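Local atomic coordinates of reticulocyte binding protein (Streptococcus agalactiae COH1, PDB entry 3FAX), a protein that probably hydrolyses alpha-1,6-glucosidic branch linkages in glycogen-like or pullulan-type polysaccharides, as a SpuA-like streptococcal pullulanase of the alpha-amylase superfamily. Residues V324-K329 with A353-Y358. Sequence-based numbering, arbitrary orientation.
Sequences VNEMDK and ALSGMY
Glu326 runs out straight beyond CG (chi2 165°) and lays its carboxylate against the backbone at Gly356, while Met357 starts with CG opposite its own N (chi1 -174°) and then bends at both later torsions, carrying its thioether across to Val324 and Asn325. Glu326 CG passes 3.5 Å from Met357 N. Glu326 OE2 accepts a weak hydrogen bond from Gly356 N at 3.3 Å, and another from a water, 2.8 Å away, that links it to Ser355 OG. Glu326 OE1 finds its stronger partner in the backbone N of Trp227. Ser355 OG donates to that water and accepts from Met357 N at 3.2 Å, which makes an ST turn. Met357 CE ends 3.6 Å from Asn325 O. Lys329 bends at its last torsion and brings NZ within 3.1 Å of Met357 O, a weak bond, secondary to the one NZ makes with Ser359 O. Glu326 sits in a type I turn from Asn325 to Asp328, which opens with an Asx turn. Two turns clasped this way belong to the long loop joining the second strand of the (beta/alpha)8 barrel to helix 365-381, with the Val324 side chain about 6 Å from a bound calcium ion.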
loop_
_atom_site.group_PDB
_atom_site.type_symbol
_atom_site.label_atom_id
_atom_site.label_comp_id
_atom_site.label_asym_id
_atom_site.label_seq_id
_atom_site.Cartn_x
_atom_site.Cartn_y
_atom_site.Cartn_z
ATOM N N VAL A 324 -17.246 -5.765 5.110
ATOM C CA VAL A 324 -17.383 -5.240 6.465
ATOM C C VAL A 324 -18.815 -4.931 6.844
ATOM O O VAL A 324 -19.667 -4.718 5.986
ATOM C CB VAL A 324 -16.602 -3.917 6.656
ATOM C CG1 VAL A 324 -15.228 -4.199 7.187
ATOM C CG2 VAL A 324 -16.563 -3.102 5.354
ATOM N N ASN A 325 -19.050 -4.904 8.150
ATOM C CA ASN A 325 -20.249 -4.339 8.738
ATOM C C ASN A 325 -19.808 -3.157 9.584
ATOM O O ASN A 325 -19.328 -3.329 10.702
ATOM C CB ASN A 325 -20.972 -5.378 9.598
ATOM C CG ASN A 325 -22.208 -4.816 10.288
ATOM O OD1 ASN A 325 -22.704 -3.747 9.935
ATOM N ND2 ASN A 325 -22.705 -5.540 11.274
ATOM N N GLU A 326 -19.962 -1.955 9.044
ATOM C CA GLU A 326 -19.503 -0.744 9.725
ATOM C C GLU A 326 -20.370 -0.374 10.925
ATOM O O GLU A 326 -20.025 0.535 11.680
ATOM C CB GLU A 326 -19.449 0.418 8.739
ATOM C CG GLU A 326 -18.403 0.227 7.654
ATOM C CD GLU A 326 -18.585 1.165 6.484
ATOM O OE1 GLU A 326 -19.462 2.051 6.553
ATOM O OE2 GLU A 326 -17.842 1.011 5.490
ATOM N N MET A 327 -21.487 -1.080 11.093
ATOM C CA MET A 327 -22.366 -0.897 12.248
ATOM C C MET A 327 -22.000 -1.819 13.421
ATOM O O MET A 327 -22.587 -1.712 14.501
ATOM C CB MET A 327 -23.825 -1.136 11.837
ATOM C CG MET A 327 -24.298 -0.298 10.648
ATOM S SD MET A 327 -23.990 1.469 10.855
ATOM C CE MET A 327 -24.823 1.815 12.412
ATOM N N ASP A 328 -21.038 -2.716 13.209
ATOM C CA ASP A 328 -20.575 -3.637 14.246
ATOM C C ASP A 328 -19.156 -3.271 14.684
ATOM O O ASP A 328 -18.172 -3.716 14.088
ATOM C CB ASP A 328 -20.627 -5.079 13.725
ATOM C CG ASP A 328 -20.007 -6.077 14.684
ATOM O OD1 ASP A 328 -19.985 -5.804 15.903
ATOM O OD2 ASP A 328 -19.544 -7.138 14.213
ATOM N N LYS A 329 -19.063 -2.467 15.739
ATOM C CA LYS A 329 -17.774 -2.023 16.276
ATOM C C LYS A 329 -17.272 -2.892 17.437
ATOM O O LYS A 329 -16.216 -2.612 18.016
ATOM C CB LYS A 329 -17.873 -0.557 16.711
ATOM C CG LYS A 329 -18.138 0.386 15.549
ATOM C CD LYS A 329 -18.002 1.844 15.943
ATOM C CE LYS A 329 -18.371 2.769 14.782
ATOM N NZ LYS A 329 -17.512 2.592 13.555
ATOM N N ALA A 353 -13.684 7.706 -1.444
ATOM C CA ALA A 353 -14.572 7.723 -0.284
ATOM C C ALA A 353 -14.011 6.897 0.861
ATOM O O ALA A 353 -13.633 5.743 0.674
ATOM C CB ALA A 353 -15.947 7.209 -0.672
ATOM N N LEU A 354 -13.986 7.486 2.053
ATOM C CA LEU A 354 -13.420 6.818 3.221
ATOM C C LEU A 354 -14.325 5.692 3.709
ATOM O O LEU A 354 -15.518 5.657 3.410
ATOM C CB LEU A 354 -13.173 7.813 4.361
ATOM C CG LEU A 354 -12.178 8.925 4.031
ATOM C CD1 LEU A 354 -12.166 9.994 5.137
ATOM C CD2 LEU A 354 -10.785 8.343 3.800
ATOM N N SER A 355 -13.741 4.768 4.455
ATOM C CA SER A 355 -14.509 3.728 5.109
ATOM C C SER A 355 -15.244 4.318 6.302
ATOM O O SER A 355 -14.714 5.182 7.003
ATOM C CB SER A 355 -13.585 2.623 5.592
ATOM O OG SER A 355 -14.333 1.592 6.177
ATOM N N GLY A 356 -16.466 3.851 6.530
ATOM C CA GLY A 356 -17.219 4.245 7.713
ATOM C C GLY A 356 -16.718 3.588 8.987
ATOM O O GLY A 356 -16.989 4.070 10.083
ATOM N N MET A 357 -15.966 2.499 8.834
ATOM C CA MET A 357 -15.516 1.677 9.956
ATOM C C MET A 357 -14.734 2.453 11.005
ATOM O O MET A 357 -14.791 2.105 12.177
ATOM C CB MET A 357 -14.665 0.517 9.440
ATOM C CG MET A 357 -14.257 -0.505 10.489
ATOM S SD MET A 357 -15.634 -1.454 11.136
ATOM C CE MET A 357 -15.908 -2.614 9.790
ATOM N N TYR A 358 -14.019 3.500 10.597
ATOM C CA TYR A 358 -13.169 4.259 11.528
ATOM C C TYR A 358 -13.816 5.561 12.004
ATOM O O TYR A 358 -13.140 6.434 12.552
ATOM C CB TYR A 358 -11.786 4.505 10.899
ATOM C CG TYR A 358 -11.187 3.227 10.363
ATOM C CD1 TYR A 358 -11.140 2.077 11.154
ATOM C CD2 TYR A 358 -10.703 3.146 9.061
ATOM C CE1 TYR A 358 -10.626 0.887 10.666
ATOM C CE2 TYR A 358 -10.173 1.950 8.563
ATOM C CZ TYR A 358 -10.138 0.824 9.375
ATOM O OH TYR A 358 -9.614 -0.362 8.906
HETATM O O HOH W 1 -15.338 0.098 4.513
#